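Local coordinates for DUF3201 domain-containing protein (Pyrococcus furiosus, PDB 1YB3) that is of unknown function, a conserved DUF3201-family protein of a hyperthermophilic archaeon built from an antiparallel sheet and helices, at residues 87-91 and 92-96; 132-135 and 136-139; 166-169 and 170-174. All coordinates share one frame; numbering follows the deposited sequence.

The three contacts follow one another along the chain, and each lies where a strand or helix ends. Contact 1 is the turn that leads from strand 82-90 of the seven-stranded antiparallel sheet to helix 96-105. Contact 2 is the last part of helix 130-138, and contact 3 the C-terminal end of helix 155-171. Contact 1 lies close to both others, its centre about 12 Å from that of contact 2 and about 11 Å from that of contact 3; L94 touches W134 as well as L174. Contacts 2 and 3 do not touch, their nearest atoms being about 9 Å apart; the 87-96 turn packs against both helix ends.

Contact 1: residues 87-91 and 92-96; sequences FAFPK and EELSK
P90 and K91 each offer a carbonyl three residues ahead, E93 N bonding to P90 O at 3.0 Å and L94 N to K91 O also at 3.0 Å, so that the backbone coils into a short 3-10 turn. Both donors stand well above the plane of the carbonyl they reach. Two glutamates reach the pyrrolidine ring of P90 at different places, E92 at CB and E93 at CG and CD. E92 brings its carboxylate back to the proline, OE2 stopping 3.5 Å from P90 CB; its CG is wedged between the backbone N and the carbonyl carbon (chi1 69°), and a bend at chi2 folds the rest of the chain toward the ring. E93 arrives by another route, extended beyond CG, with OE1 3.7 Å from P90 CD and OE2 3.8 Å from P90 CG. These are van der Waals contacts between carboxylates and ring carbons. The turn is a beta-alpha connection: strand 82-90, whose F87 and F89 pair through the backbone with F147 and I145 of the neighbouring antiparallel strand, ends here, and S95 stands at the N-cap of helix 96-105, its OG capping F98 N through a weak hydrogen bond. The buried L94 points back toward the strand end. Its CD2 methyl lies 3.9 Å from F89 CB, while CG sits 3.7 Å from P90 O. Beyond the turn the same leucine packs on I145 and F147 of the sheet and on W134 of helix 130-138. K91, with its chain bent at chi3, lies against I137 of that helix.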
loop_
_atom_site.group_PDB
_atom_site.type_symbol
_atom_site.label_atom_id
_atom_site.label_comp_id
_atom_site.label_asym_id
_atom_site.label_seq_id
_atom_site.Cartn_x
_atom_site.Cartn_y
_atom_site.Cartn_z
ATOM N N PHE A 87 1.986 1.554 4.242
ATOM C CA PHE A 87 2.569 1.775 5.559
ATOM C C PHE A 87 1.489 2.232 6.510
ATOM O O PHE A 87 0.639 3.042 6.126
ATOM C CB PHE A 87 3.645 2.854 5.501
ATOM C CG PHE A 87 4.986 2.336 5.035
ATOM C CD1 PHE A 87 5.899 1.857 5.958
ATOM C CD2 PHE A 87 5.315 2.343 3.690
ATOM C CE1 PHE A 87 7.141 1.364 5.556
ATOM C CE2 PHE A 87 6.582 1.848 3.268
ATOM C CZ PHE A 87 7.469 1.370 4.208
ATOM N N ALA A 88 1.558 1.724 7.738
ATOM C CA ALA A 88 0.613 2.076 8.801
ATOM C C ALA A 88 1.329 2.945 9.811
ATOM O O ALA A 88 2.458 2.616 10.229
ATOM C CB ALA A 88 0.085 0.818 9.479
ATOM N N PHE A 89 0.666 4.016 10.247
ATOM C CA PHE A 89 1.212 4.897 11.275
ATOM C C PHE A 89 0.148 5.183 12.348
ATOM O O PHE A 89 -1.040 5.309 12.006
ATOM C CB PHE A 89 1.678 6.220 10.673
ATOM C CG PHE A 89 2.746 6.077 9.611
ATOM C CD1 PHE A 89 4.037 5.660 9.954
ATOM C CD2 PHE A 89 2.476 6.397 8.284
ATOM C CE1 PHE A 89 5.030 5.530 8.959
ATOM C CE2 PHE A 89 3.466 6.287 7.305
ATOM C CZ PHE A 89 4.741 5.849 7.655
ATOM N N PRO A 90 0.569 5.292 13.631
ATOM C CA PRO A 90 -0.390 5.711 14.663
ATOM C C PRO A 90 -0.944 7.107 14.371
ATOM O O PRO A 90 -0.209 8.018 14.002
ATOM C CB PRO A 90 0.443 5.714 15.957
ATOM C CG PRO A 90 1.641 4.887 15.673
ATOM C CD PRO A 90 1.916 5.060 14.193
ATOM N N LYS A 91 -2.255 7.264 14.547
ATOM C CA LYS A 91 -2.942 8.523 14.282
ATOM C C LYS A 91 -2.256 9.724 14.960
ATOM O O LYS A 91 -2.146 10.795 14.365
ATOM C CB LYS A 91 -4.414 8.389 14.735
ATOM C CG LYS A 91 -5.298 9.615 14.577
ATOM C CD LYS A 91 -6.782 9.289 14.907
ATOM C CE LYS A 91 -7.033 9.055 16.396
ATOM N NZ LYS A 91 -8.507 8.986 16.730
ATOM N N GLU A 92 -1.790 9.541 16.194
ATOM C CA GLU A 92 -1.214 10.655 16.973
ATOM C C GLU A 92 0.105 11.181 16.398
ATOM O O GLU A 92 0.529 12.284 16.731
ATOM C CB GLU A 92 -1.058 10.289 18.460
ATOM C CG GLU A 92 0.004 9.237 18.771
ATOM C CD GLU A 92 -0.534 7.809 18.779
ATOM O OE1 GLU A 92 -1.701 7.577 18.368
ATOM O OE2 GLU A 92 0.227 6.909 19.206
ATOM N N GLU A 93 0.741 10.388 15.533
ATOM C CA GLU A 93 1.973 10.799 14.851
ATOM C C GLU A 93 1.701 11.606 13.587
ATOM O O GLU A 93 2.594 12.264 13.052
ATOM C CB GLU A 93 2.822 9.572 14.497
ATOM C CG GLU A 93 3.532 8.952 15.682
ATOM C CD GLU A 93 4.385 7.744 15.301
ATOM O OE1 GLU A 93 4.693 7.567 14.094
ATOM O OE2 GLU A 93 4.752 6.968 16.221
ATOM N N LEU A 94 0.470 11.537 13.091
ATOM C CA LEU A 94 0.130 12.195 11.842
ATOM C C LEU A 94 -0.279 13.654 12.028
ATOM O O LEU A 94 -0.385 14.152 13.155
ATOM C CB LEU A 94 -0.961 11.408 11.111
ATOM C CG LEU A 94 -0.569 9.956 10.824
ATOM C CD1 LEU A 94 -1.766 9.215 10.293
ATOM C CD2 LEU A 94 0.628 9.860 9.864
ATOM N N SER A 95 -0.490 14.335 10.908
ATOM C CA SER A 95 -0.854 15.737 10.919
ATOM C C SER A 95 -1.577 16.024 9.622
ATOM O O SER A 95 -1.422 15.277 8.645
ATOM C CB SER A 95 0.404 16.609 11.036
ATOM O OG SER A 95 1.265 16.411 9.928
ATOM N N LYS A 96 -2.358 17.105 9.610
ATOM C CA LYS A 96 -3.071 17.534 8.419
ATOM C C LYS A 96 -2.112 17.722 7.239
ATOM O O LYS A 96 -2.425 17.313 6.116
ATOM C CB LYS A 96 -3.860 18.823 8.705
ATOM C CG LYS A 96 -4.630 19.394 7.516
ATOM C CD LYS A 96 -5.298 20.717 7.915
ATOM C CE LYS A 96 -5.228 21.743 6.794
ATOM N NZ LYS A 96 -5.669 23.116 7.222
#

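Contact 2: residues 132-135 and 136-139; sequences EVWD and RIVN
W134 and V138, one turn apart near the C-terminal end of the alpha-helix 130-138, meet through a CH-pi contact between a valine methyl and the indole face. The backbone beneath them is regular: R136, I137, V138 and N139 each donate to the carbonyl four residues earlier, and V138 N to W134 O, at 2.9 Å, is nearly straight, with an N-H...O angle of 172°. From W134 CB the side chain leaves with CG anti to the backbone N (chi1 -176°), which swings the indole toward the C-terminal end of the helix. Past CG, CD1 and CD2 already lie near the CG2 methyl of V138, at 4.0 and 4.1 Å. The methyl comes nearer still to NE1 and CE2, standing 3.5 Å above the plane and displaced toward the rim, 22° off the normal of the five-membered ring. CZ2 is still within van der Waals range of the methyl, whereas CZ3, on the far benzo side, approaches I137 CG2 obliquely. CH2, at the far end, meets the backbone of L94 and S95, while CD1 lies against K96 CB; the ring also touches I99 of helix 96-105. The buried flank is made by V133 and I137, whose side chains run side by side in the same direction, V133 CG1 lying 4.0 Å from I137 CD1. Both rest on F121 of strand 120-123, and V133 adds I99 and I103 of helix 96-105. On the exposed flank the aliphatic part of R136 lies alongside the backbone of the preceding turn, its CG 3.3 Å from E132 O, before the chain bends at chi3. The opposite charges of R136 and E132 are near but not in contact, R136 NH1 standing 5.3 Å from E132 OE2.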
loop_
_atom_site.group_PDB
_atom_site.type_symbol
_atom_site.label_atom_id
_atom_site.label_comp_id
_atom_site.label_asym_id
_atom_site.label_seq_id
_atom_site.Cartn_x
_atom_site.Cartn_y
_atom_site.Cartn_z
ATOM N N GLU A 132 -10.690 17.402 4.445
ATOM C CA GLU A 132 -11.809 16.507 4.718
ATOM C C GLU A 132 -11.311 15.133 5.162
ATOM O O GLU A 132 -11.858 14.540 6.084
ATOM C CB GLU A 132 -12.718 16.380 3.496
ATOM C CG GLU A 132 -14.065 15.716 3.795
ATOM C CD GLU A 132 -14.952 15.572 2.564
ATOM O OE1 GLU A 132 -14.924 16.467 1.687
ATOM O OE2 GLU A 132 -15.690 14.562 2.477
ATOM N N VAL A 133 -10.260 14.643 4.507
ATOM C CA VAL A 133 -9.621 13.393 4.922
ATOM C C VAL A 133 -9.153 13.462 6.379
ATOM O O VAL A 133 -9.414 12.552 7.154
ATOM C CB VAL A 133 -8.444 13.016 3.988
ATOM C CG1 VAL A 133 -7.776 11.735 4.464
ATOM C CG2 VAL A 133 -8.928 12.847 2.547
ATOM N N TRP A 134 -8.461 14.544 6.751
ATOM C CA TRP A 134 -7.991 14.722 8.122
ATOM C C TRP A 134 -9.150 14.787 9.140
ATOM O O TRP A 134 -9.081 14.174 10.208
ATOM C CB TRP A 134 -7.080 15.961 8.239
ATOM C CG TRP A 134 -6.493 16.147 9.615
ATOM C CD1 TRP A 134 -6.699 17.203 10.456
ATOM C CD2 TRP A 134 -5.622 15.241 10.315
ATOM N NE1 TRP A 134 -6.009 17.016 11.633
ATOM C CE2 TRP A 134 -5.337 15.824 11.572
ATOM C CE3 TRP A 134 -5.057 13.993 10.003
ATOM C CZ2 TRP A 134 -4.511 15.204 12.516
ATOM C CZ3 TRP A 134 -4.236 13.379 10.939
ATOM C CH2 TRP A 134 -3.969 13.984 12.181
ATOM N N ASP A 135 -10.199 15.529 8.793
ATOM C CA ASP A 135 -11.411 15.600 9.617
ATOM C C ASP A 135 -12.005 14.215 9.859
ATOM O O ASP A 135 -12.372 13.889 10.991
ATOM C CB ASP A 135 -12.449 16.517 8.968
ATOM C CG ASP A 135 -12.064 17.984 9.039
ATOM O OD1 ASP A 135 -11.148 18.337 9.818
ATOM O OD2 ASP A 135 -12.683 18.788 8.313
ATOM N N ARG A 136 -12.085 13.400 8.804
ATOM C CA ARG A 136 -12.615 12.032 8.927
ATOM C C ARG A 136 -11.754 11.177 9.855
ATOM O O ARG A 136 -12.277 10.393 10.637
ATOM C CB ARG A 136 -12.751 11.359 7.556
ATOM C CG ARG A 136 -13.822 11.960 6.643
ATOM C CD ARG A 136 -13.831 11.270 5.276
ATOM N NE ARG A 136 -14.507 9.970 5.319
ATOM C CZ ARG A 136 -14.691 9.171 4.266
ATOM N NH1 ARG A 136 -14.241 9.521 3.065
ATOM N NH2 ARG A 136 -15.321 8.008 4.414
ATOM N N ILE A 137 -10.430 11.328 9.762
ATOM C CA ILE A 137 -9.501 10.621 10.645
ATOM C C ILE A 137 -9.660 11.055 12.121
ATOM O O ILE A 137 -9.759 10.210 13.024
ATOM C CB ILE A 137 -8.020 10.805 10.172
ATOM C CG1 ILE A 137 -7.813 10.123 8.807
ATOM C CG2 ILE A 137 -7.048 10.258 11.220
ATOM C CD1 ILE A 137 -6.515 10.541 8.059
ATOM N N VAL A 138 -9.669 12.372 12.346
ATOM C CA VAL A 138 -9.845 12.956 13.691
ATOM C C VAL A 138 -11.140 12.467 14.355
ATOM O O VAL A 138 -11.136 12.098 15.528
ATOM C CB VAL A 138 -9.778 14.516 13.657
ATOM C CG1 VAL A 138 -10.294 15.136 14.962
ATOM C CG2 VAL A 138 -8.347 14.989 13.369
ATOM N N ASN A 139 -12.221 12.429 13.575
ATOM C CA ASN A 139 -13.555 12.025 14.059
ATOM C C ASN A 139 -13.818 10.512 14.060
ATOM O O ASN A 139 -14.932 10.067 14.373
ATOM C CB ASN A 139 -14.639 12.747 13.243
ATOM C CG ASN A 139 -14.523 14.264 13.328
ATOM O OD1 ASN A 139 -13.841 14.797 14.203
ATOM N ND2 ASN A 139 -15.181 14.962 12.414
#

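Contact 3: residues 166-169 and 170-174; sequences IELA and RRYNL
I166 accepts a hydrogen bond at its carbonyl from R170 N, 2.8 Å from I166 O, and its side chain meets the same arginine. The CG2 methyl lies over the centre of one face of the guanidinium, 3.6 Å from R170 CZ, because the arginine runs extended from CG to NE back along the helix. E167 bonds through its carbonyl to R171 N in a longer link, and its CG borders R170 NH1 at 4.0 Å; the two charged ends are not in contact. L168 turns CG away from its own amide nitrogen (chi1 174°), which carries CD1 toward the next turn, where it touches both R171 NH1 and Y172 CE2, the latter at 3.9 Å. That ring also brings its edge to L168 O, and its CE2 lies over the R171 guanidinium. The tyrosine hydroxyl bonds to D101 of helix 96-105, and its ring meets F98 edge-to-face. At A169 the carbonyl takes two donors from opposite faces of its plane, Y172 N and L174 N, the second at 2.9 Å. The A169 methyl packs against L174 CB. N173 has a positive phi (63°), and the bonds L174 N to A169 O and N173 N to R170 O are the two of a Schellman motif, N173 being the C-prime residue that ends helix 155-171.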
loop_
_atom_site.group_PDB
_atom_site.type_symbol
_atom_site.label_atom_id
_atom_site.label_comp_id
_atom_site.label_asym_id
_atom_site.label_seq_id
_atom_site.Cartn_x
_atom_site.Cartn_y
_atom_site.Cartn_z
ATOM N N ILE A 166 9.242 6.958 1.474
ATOM C CA ILE A 166 10.165 6.958 2.621
ATOM C C ILE A 166 10.733 8.370 2.852
ATOM O O ILE A 166 10.781 8.839 3.991
ATOM C CB ILE A 166 11.275 5.871 2.477
ATOM C CG1 ILE A 166 10.665 4.470 2.680
ATOM C CG2 ILE A 166 12.405 6.106 3.488
ATOM C CD1 ILE A 166 11.545 3.301 2.200
ATOM N N GLU A 167 11.078 9.050 1.772
ATOM C CA GLU A 167 11.643 10.406 1.857
ATOM C C GLU A 167 10.600 11.391 2.422
ATOM O O GLU A 167 10.919 12.225 3.274
ATOM C CB GLU A 167 12.203 10.837 0.501
ATOM C CG GLU A 167 13.433 10.006 0.102
ATOM C CD GLU A 167 13.844 10.140 -1.369
ATOM O OE1 GLU A 167 13.041 10.646 -2.203
ATOM O OE2 GLU A 167 14.981 9.696 -1.677
ATOM N N LEU A 168 9.345 11.260 1.987
ATOM C CA LEU A 168 8.280 12.104 2.527
ATOM C C LEU A 168 8.071 11.803 4.017
ATOM O O LEU A 168 7.955 12.714 4.839
ATOM C CB LEU A 168 6.989 11.885 1.746
ATOM C CG LEU A 168 5.744 12.589 2.273
ATOM C CD1 LEU A 168 5.880 14.124 2.283
ATOM C CD2 LEU A 168 4.523 12.141 1.448
ATOM N N ALA A 169 8.018 10.515 4.361
ATOM C CA ALA A 169 7.871 10.088 5.751
ATOM C C ALA A 169 8.992 10.595 6.654
ATOM O O ALA A 169 8.724 11.005 7.771
ATOM C CB ALA A 169 7.773 8.563 5.827
ATOM N N ARG A 170 10.232 10.569 6.148
ATOM C CA ARG A 170 11.388 11.106 6.888
ATOM C C ARG A 170 11.180 12.578 7.268
ATOM O O ARG A 170 11.518 12.992 8.384
ATOM C CB ARG A 170 12.683 10.952 6.070
ATOM C CG ARG A 170 13.228 9.548 6.000
ATOM C CD ARG A 170 14.708 9.571 5.606
ATOM N NE ARG A 170 15.240 8.224 5.423
ATOM C CZ ARG A 170 15.573 7.705 4.250
ATOM N NH1 ARG A 170 15.439 8.420 3.127
ATOM N NH2 ARG A 170 16.046 6.464 4.196
ATOM N N ARG A 171 10.606 13.358 6.352
ATOM C CA ARG A 171 10.324 14.785 6.600
ATOM C C ARG A 171 9.407 15.015 7.805
ATOM O O ARG A 171 9.491 16.057 8.468
ATOM C CB ARG A 171 9.681 15.439 5.381
ATOM C CG ARG A 171 10.584 15.705 4.189
ATOM C CD ARG A 171 9.770 16.421 3.071
ATOM N NE ARG A 171 8.977 17.529 3.609
ATOM C CZ ARG A 171 7.795 17.933 3.141
ATOM N NH1 ARG A 171 7.219 17.334 2.100
ATOM N NH2 ARG A 171 7.178 18.951 3.729
ATOM N N TYR A 172 8.532 14.043 8.072
ATOM C CA TYR A 172 7.610 14.104 9.194
ATOM C C TYR A 172 8.014 13.218 10.375
ATOM O O TYR A 172 7.211 13.000 11.293
ATOM C CB TYR A 172 6.188 13.770 8.707
ATOM C CG TYR A 172 5.610 14.877 7.852
ATOM C CD1 TYR A 172 4.855 15.902 8.428
ATOM C CD2 TYR A 172 5.856 14.928 6.478
ATOM C CE1 TYR A 172 4.335 16.932 7.657
ATOM C CE2 TYR A 172 5.332 15.958 5.691
ATOM C CZ TYR A 172 4.578 16.957 6.296
ATOM O OH TYR A 172 4.069 17.985 5.530
ATOM N N ASN A 173 9.255 12.713 10.349
ATOM C CA ASN A 173 9.794 11.892 11.430
ATOM C C ASN A 173 9.031 10.582 11.621
ATOM O O ASN A 173 8.948 10.040 12.732
ATOM C CB ASN A 173 9.823 12.682 12.755
ATOM C CG ASN A 173 10.756 12.068 13.758
ATOM O OD1 ASN A 173 11.894 11.757 13.425
ATOM N ND2 ASN A 173 10.278 11.865 14.986
ATOM N N LEU A 174 8.469 10.086 10.526
ATOM C CA LEU A 174 7.679 8.849 10.538
ATOM C C LEU A 174 8.496 7.605 10.176
ATOM O O LEU A 174 8.177 6.491 10.640
ATOM C CB LEU A 174 6.473 8.978 9.589
ATOM C CG LEU A 174 5.389 9.988 10.001
ATOM C CD1 LEU A 174 4.391 10.134 8.874
ATOM C CD2 LEU A 174 4.686 9.600 11.298
#